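Local coordinates for 8-amino-8-demethylriboflavin N,N-dimethyltransferase (Streptomyces davawensis, PDB 4D7K), which catalyses two successive S-adenosylmethionine-dependent methylations of 8-amino-8-demethyl-D-riboflavin, the last steps in the biosynthesis of the antibiotic roseoflavin, at residues W257-A262 against E309-A314; L281-S286 against A314-L319. All blocks are in the same frame, centred on the assembly; numbering follows the deposited sequence.

Interaction 1 of 2, residues W257-A262 against E309-A314; sequences WADADA and EHRTRA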
loop_
_atom_site.group_PDB
_atom_site.type_symbol
_atom_site.label_atom_id
_atom_site.label_comp_id
_atom_site.label_asym_id
_atom_site.label_seq_id
_atom_site.Cartn_x
_atom_site.Cartn_y
_atom_site.Cartn_z
ATOM N N TRP A 257 -19.416 -18.686 -12.614
ATOM C CA TRP A 257 -20.327 -19.734 -13.062
ATOM C C TRP A 257 -19.631 -21.089 -13.045
ATOM O O TRP A 257 -18.441 -21.189 -13.351
ATOM C CB TRP A 257 -20.859 -19.444 -14.469
ATOM C CG TRP A 257 -21.988 -18.462 -14.518
ATOM C CD1 TRP A 257 -22.110 -17.316 -13.791
ATOM C CD2 TRP A 257 -23.166 -18.546 -15.331
ATOM N NE1 TRP A 257 -23.285 -16.676 -14.107
ATOM C CE2 TRP A 257 -23.953 -17.414 -15.051
ATOM C CE3 TRP A 257 -23.629 -19.471 -16.273
ATOM C CZ2 TRP A 257 -25.176 -17.179 -15.673
ATOM C CZ3 TRP A 257 -24.845 -19.236 -16.891
ATOM C CH2 TRP A 257 -25.603 -18.100 -16.590
ATOM N N ALA A 258 -20.372 -22.132 -12.686
ATOM C CA ALA A 258 -19.836 -23.486 -12.712
ATOM C C ALA A 258 -19.644 -23.943 -14.153
ATOM O O ALA A 258 -20.144 -23.308 -15.081
ATOM C CB ALA A 258 -20.753 -24.436 -11.964
ATOM N N ASP A 259 -18.914 -25.040 -14.339
ATOM C CA ASP A 259 -18.691 -25.585 -15.675
ATOM C C ASP A 259 -20.006 -25.989 -16.327
ATOM O O ASP A 259 -20.297 -25.582 -17.451
ATOM C CB ASP A 259 -17.743 -26.785 -15.623
ATOM C CG ASP A 259 -16.302 -26.380 -15.389
ATOM O OD1 ASP A 259 -15.969 -25.201 -15.632
ATOM O OD2 ASP A 259 -15.501 -27.241 -14.969
ATOM N N ALA A 260 -20.795 -26.784 -15.608
ATOM C CA ALA A 260 -22.080 -27.266 -16.105
ATOM C C ALA A 260 -23.019 -26.119 -16.467
ATOM O O ALA A 260 -23.790 -26.216 -17.421
ATOM C CB ALA A 260 -22.734 -28.178 -15.074
ATOM N N ASP A 261 -22.948 -25.034 -15.701
ATOM C CA ASP A 261 -23.783 -23.865 -15.952
ATOM C C ASP A 261 -23.251 -23.019 -17.109
ATOM O O ASP A 261 -24.024 -22.545 -17.941
ATOM C CB ASP A 261 -23.896 -23.006 -14.691
ATOM C CG ASP A 261 -24.617 -23.718 -13.563
ATOM O OD1 ASP A 261 -25.864 -23.643 -13.510
ATOM O OD2 ASP A 261 -23.938 -24.348 -12.727
ATOM N N ALA A 262 -21.933 -22.833 -17.154
ATOM C CA ALA A 262 -21.304 -22.024 -18.197
ATOM C C ALA A 262 -21.518 -22.629 -19.578
ATOM O O ALA A 262 -21.800 -21.910 -20.536
ATOM C CB ALA A 262 -19.815 -21.860 -17.923
ATOM N N GLU A 309 -12.680 -18.026 -10.187
ATOM C CA GLU A 309 -11.294 -18.074 -10.631
ATOM C C GLU A 309 -11.166 -17.834 -12.140
ATOM O O GLU A 309 -12.075 -18.150 -12.908
ATOM C CB GLU A 309 -10.683 -19.425 -10.253
ATOM C CG GLU A 309 -9.166 -19.479 -10.306
ATOM C CD GLU A 309 -8.619 -20.826 -9.870
ATOM O OE1 GLU A 309 -9.417 -21.778 -9.736
ATOM O OE2 GLU A 309 -7.393 -20.935 -9.659
ATOM N N HIS A 310 -10.038 -17.264 -12.556
ATOM C CA HIS A 310 -9.745 -17.108 -13.975
ATOM C C HIS A 310 -9.370 -18.458 -14.559
ATOM O O HIS A 310 -8.908 -19.343 -13.838
ATOM C CB HIS A 310 -8.616 -16.103 -14.198
ATOM C CG HIS A 310 -8.944 -14.715 -13.751
ATOM N ND1 HIS A 310 -10.004 -13.997 -14.267
ATOM C CD2 HIS A 310 -8.348 -13.904 -12.843
ATOM C CE1 HIS A 310 -10.050 -12.808 -13.690
ATOM N NE2 HIS A 310 -9.056 -12.727 -12.825
ATOM N N ARG A 311 -9.567 -18.622 -15.862
ATOM C CA ARG A 311 -9.290 -19.901 -16.506
ATOM C C ARG A 311 -8.063 -19.849 -17.416
ATOM O O ARG A 311 -7.744 -18.805 -17.994
ATOM C CB ARG A 311 -10.512 -20.368 -17.304
ATOM C CG ARG A 311 -11.689 -20.845 -16.455
ATOM C CD ARG A 311 -12.853 -21.281 -17.341
ATOM N NE ARG A 311 -13.938 -21.928 -16.604
ATOM C CZ ARG A 311 -15.009 -21.294 -16.133
ATOM N NH1 ARG A 311 -15.144 -19.987 -16.313
ATOM N NH2 ARG A 311 -15.947 -21.966 -15.476
ATOM N N THR A 312 -7.369 -20.980 -17.526
ATOM C CA THR A 312 -6.273 -21.110 -18.477
ATOM C C THR A 312 -6.855 -21.304 -19.864
ATOM O O THR A 312 -8.064 -21.471 -20.012
ATOM C CB THR A 312 -5.350 -22.297 -18.155
ATOM O OG1 THR A 312 -6.076 -23.522 -18.319
ATOM C CG2 THR A 312 -4.821 -22.204 -16.737
ATOM N N ARG A 313 -5.993 -21.300 -20.877
ATOM C CA ARG A 313 -6.439 -21.474 -22.255
ATOM C C ARG A 313 -6.997 -22.873 -22.481
ATOM O O ARG A 313 -8.030 -23.045 -23.131
ATOM C CB ARG A 313 -5.292 -21.213 -23.229
ATOM C CG ARG A 313 -5.720 -21.193 -24.682
ATOM C CD ARG A 313 -4.516 -21.153 -25.603
ATOM N NE ARG A 313 -4.867 -20.671 -26.935
ATOM C CZ ARG A 313 -4.517 -19.483 -27.417
ATOM N NH1 ARG A 313 -3.789 -18.652 -26.684
ATOM N NH2 ARG A 313 -4.884 -19.130 -28.641
ATOM N N ALA A 314 -6.301 -23.869 -21.943
ATOM C CA ALA A 314 -6.719 -25.257 -22.080
ATOM C C ALA A 314 -8.102 -25.460 -21.468
ATOM O O ALA A 314 -8.937 -26.177 -22.018
ATOM C CB ALA A 314 -5.702 -26.187 -21.432
#
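With CG turned opposite its carbonyl carbon (chi1 -72°) and the chain fully extended from CG to NE, Arg311 reaches straight across to the start of helix 259-270, where a like first torsion in Asp259 brings the carboxylate alongside. The two side chains run past each other in opposite directions. Toward 257-262 a single nitrogen, Arg311 NH2, makes both bonds: it donates to Asp259 OD1 at 3.2 Å in a salt bridge that is nearly straight at the hydrogen (162°). The oxygen lies near the guanidinium plane, but the carboxylate plane is rotated by 42° from it, and the salt bridge is made through one oxygen and one nitrogen, not as a bidentate pair. NH2 also reaches the backbone carbonyl Trp257 O at 3.4 Å, a weak hydrogen bond. Ala258, between the two acceptors, is the N-cap of this helix. The firmer bond of the guanidinium is made by Arg311 NH1, which donates to Leu254 O. The Trp257 indole packs instead on Phe237, predicted to bind S-adenosylmethionine. Arg311, just ahead of helix 313-322, thus ties that part of the chain to both the loop before helix 259-270 and its first turn, by way of one charged and two backbone oxygens, all of which would favour its positive charge.

Interaction 2 of 2, residues L281-S286 against A314-L319; sequences LLILDS and AQWDDL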
loop_
_atom_site.group_PDB
_atom_site.type_symbol
_atom_site.label_atom_id
_atom_site.label_comp_id
_atom_site.label_asym_id
_atom_site.label_seq_id
_atom_site.Cartn_x
_atom_site.Cartn_y
_atom_site.Cartn_z
ATOM N N LEU A 281 -17.985 -14.892 -30.887
ATOM C CA LEU A 281 -18.187 -14.725 -29.457
ATOM C C LEU A 281 -16.886 -14.191 -28.873
ATOM O O LEU A 281 -15.851 -14.846 -28.964
ATOM C CB LEU A 281 -18.585 -16.044 -28.791
ATOM C CG LEU A 281 -18.558 -16.091 -27.260
ATOM C CD1 LEU A 281 -19.474 -15.036 -26.656
ATOM C CD2 LEU A 281 -18.943 -17.478 -26.768
ATOM N N LEU A 282 -16.933 -12.994 -28.300
ATOM C CA LEU A 282 -15.739 -12.379 -27.727
ATOM C C LEU A 282 -15.796 -12.415 -26.206
ATOM O O LEU A 282 -16.652 -11.776 -25.597
ATOM C CB LEU A 282 -15.587 -10.934 -28.212
ATOM C CG LEU A 282 -15.773 -10.687 -29.713
ATOM C CD1 LEU A 282 -15.673 -9.204 -30.016
ATOM C CD2 LEU A 282 -14.762 -11.482 -30.542
ATOM N N ILE A 283 -14.892 -13.170 -25.592
ATOM C CA ILE A 283 -14.861 -13.254 -24.139
ATOM C C ILE A 283 -13.738 -12.390 -23.577
ATOM O O ILE A 283 -12.562 -12.598 -23.869
ATOM C CB ILE A 283 -14.693 -14.703 -23.653
ATOM C CG1 ILE A 283 -15.797 -15.588 -24.236
ATOM C CG2 ILE A 283 -14.731 -14.759 -22.133
ATOM C CD1 ILE A 283 -15.759 -17.020 -23.749
ATOM N N LEU A 284 -14.120 -11.409 -22.772
ATOM C CA LEU A 284 -13.168 -10.477 -22.193
ATOM C C LEU A 284 -12.828 -10.917 -20.773
ATOM O O LEU A 284 -13.698 -10.977 -19.907
ATOM C CB LEU A 284 -13.731 -9.052 -22.209
ATOM C CG LEU A 284 -13.646 -8.235 -23.509
ATOM C CD1 LEU A 284 -14.279 -8.946 -24.693
ATOM C CD2 LEU A 284 -14.293 -6.874 -23.320
ATOM N N ASP A 285 -11.561 -11.239 -20.542
ATOM C CA ASP A 285 -11.141 -11.764 -19.252
ATOM C C ASP A 285 -9.625 -11.716 -19.113
ATOM O O ASP A 285 -8.914 -11.383 -20.061
ATOM C CB ASP A 285 -11.638 -13.205 -19.076
ATOM C CG ASP A 285 -11.764 -13.616 -17.615
ATOM O OD1 ASP A 285 -11.296 -12.868 -16.731
ATOM O OD2 ASP A 285 -12.330 -14.699 -17.352
ATOM N N SER A 286 -9.140 -12.033 -17.918
ATOM C CA SER A 286 -7.722 -12.269 -17.707
ATOM C C SER A 286 -7.462 -13.764 -17.859
ATOM O O SER A 286 -8.151 -14.584 -17.252
ATOM C CB SER A 286 -7.282 -11.775 -16.329
ATOM O OG SER A 286 -5.895 -11.984 -16.133
ATOM N N ALA A 314 -6.301 -23.869 -21.943
ATOM C CA ALA A 314 -6.719 -25.257 -22.080
ATOM C C ALA A 314 -8.102 -25.460 -21.468
ATOM O O ALA A 314 -8.937 -26.177 -22.018
ATOM C CB ALA A 314 -5.702 -26.187 -21.432
ATOM N N GLN A 315 -8.340 -24.814 -20.333
ATOM C CA GLN A 315 -9.641 -24.872 -19.682
ATOM C C GLN A 315 -10.723 -24.251 -20.560
ATOM O O GLN A 315 -11.823 -24.798 -20.683
ATOM C CB GLN A 315 -9.588 -24.173 -18.325
ATOM C CG GLN A 315 -8.785 -24.927 -17.280
ATOM C CD GLN A 315 -8.655 -24.160 -15.979
ATOM O OE1 GLN A 315 -8.273 -22.989 -15.970
ATOM N NE2 GLN A 315 -8.979 -24.816 -14.871
ATOM N N TRP A 316 -10.402 -23.116 -21.176
ATOM C CA TRP A 316 -11.334 -22.446 -22.078
ATOM C C TRP A 316 -11.592 -23.291 -23.313
ATOM O O TRP A 316 -12.724 -23.368 -23.790
ATOM C CB TRP A 316 -10.811 -21.069 -22.488
ATOM C CG TRP A 316 -11.076 -19.991 -21.479
ATOM C CD1 TRP A 316 -10.146 -19.291 -20.764
ATOM C CD2 TRP A 316 -12.356 -19.490 -21.072
ATOM N NE1 TRP A 316 -10.769 -18.382 -19.939
ATOM C CE2 TRP A 316 -12.125 -18.484 -20.109
ATOM C CE3 TRP A 316 -13.677 -19.791 -21.428
ATOM C CZ2 TRP A 316 -13.162 -17.779 -19.499
ATOM C CZ3 TRP A 316 -14.705 -19.090 -20.822
ATOM C CH2 TRP A 316 -14.441 -18.095 -19.865
ATOM N N ASP A 317 -10.540 -23.923 -23.827
ATOM C CA ASP A 317 -10.670 -24.854 -24.944
ATOM C C ASP A 317 -11.687 -25.944 -24.629
ATOM O O ASP A 317 -12.590 -26.207 -25.420
ATOM C CB ASP A 317 -9.319 -25.492 -25.285
ATOM C CG ASP A 317 -8.599 -24.780 -26.419
ATOM O OD1 ASP A 317 -9.275 -24.357 -27.382
ATOM O OD2 ASP A 317 -7.358 -24.650 -26.347
ATOM N N ASP A 318 -11.533 -26.564 -23.461
ATOM C CA ASP A 318 -12.376 -27.682 -23.044
ATOM C C ASP A 318 -13.823 -27.246 -22.835
ATOM O O ASP A 318 -14.756 -27.961 -23.199
ATOM C CB ASP A 318 -11.822 -28.312 -21.761
ATOM C CG ASP A 318 -12.354 -29.714 -21.514
ATOM O OD1 ASP A 318 -13.589 -29.903 -21.525
ATOM O OD2 ASP A 318 -11.530 -30.634 -21.318
ATOM N N LEU A 319 -14.001 -26.069 -22.248
ATOM C CA LEU A 319 -15.333 -25.528 -22.018
ATOM C C LEU A 319 -16.018 -25.217 -23.346
ATOM O O LEU A 319 -17.136 -25.667 -23.600
ATOM C CB LEU A 319 -15.256 -24.274 -21.145
ATOM C CG LEU A 319 -16.286 -24.151 -20.021
ATOM C CD1 LEU A 319 -16.089 -25.266 -19.010
ATOM C CD2 LEU A 319 -16.199 -22.791 -19.345
HETATM O O HOH W 1 -9.892 -16.605 -17.611
#
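Trp316 supplies the largest share of the surface buried here, its indole extending from helix 313-322 to Ile283 and Asp285 on strand 280-285. Ile283 comes from the opposite direction and meets the six-membered ring with two branches. Its CD1 lies 3.7 Å from Trp316 CZ3, approaching obliquely, while its CG2 lies 4.0 Å from Trp316 CH2. CG1 sits opposite the carbonyl carbon (chi1 -56°), and CD1 extends from it toward the indole. Two residues along the strand, Asp285 also faces the helix: its OD2 stands at the ring edge, in the indole plane, 3.8 Å from Trp316 CZ2, with the carboxylate turned 76° from the ring. There the oxygen faces edge C-H groups, whose slight positive charge probably makes the approach tolerable. The strand belongs to the mixed seven-stranded sheet of the class I methyltransferase fold, lying between parallel strand 247-251 and antiparallel strand 337-344, and helix 313-322 packs against this sheet. Ile340 of strand 337-344 touches both Ile283 and Trp316, while Ile327 of strand 325-333 adds to the surroundings of the indole. The polar edge of the ring is served by a water molecule, which accepts from Trp316 NE1 at 3.1 Å and is also hydrogen-bonded to Ser286 O at 2.7 Å, linking the buried indole to the backbone at Ser286. Asp285 OD1 accepts from Ser286 N at 2.6 Å, the donor lying 37° out of the carboxylate plane.

In the fold
Both contacts involve helix 313-322, interaction 1 at the residues just before it, through Arg311, and interaction 2 in its first turn, through Trp316, but they differ in depth. Interaction 1 is a surface contact dominated by charge, made with the beginning of helix 259-270; interaction 2 is buried, largely apolar with a water at its polar edge, and sets the helix against strand 280-285. Their centres are 8 Å apart and their segments alternate along the chain. Arg311 and Trp316 connect them directly through a cation-pi contact. Leu319 of 314-319 also packs on Asp259 and Ala262 of 257-262, and His310 of 309-314 packs against Asp285 of 281-286.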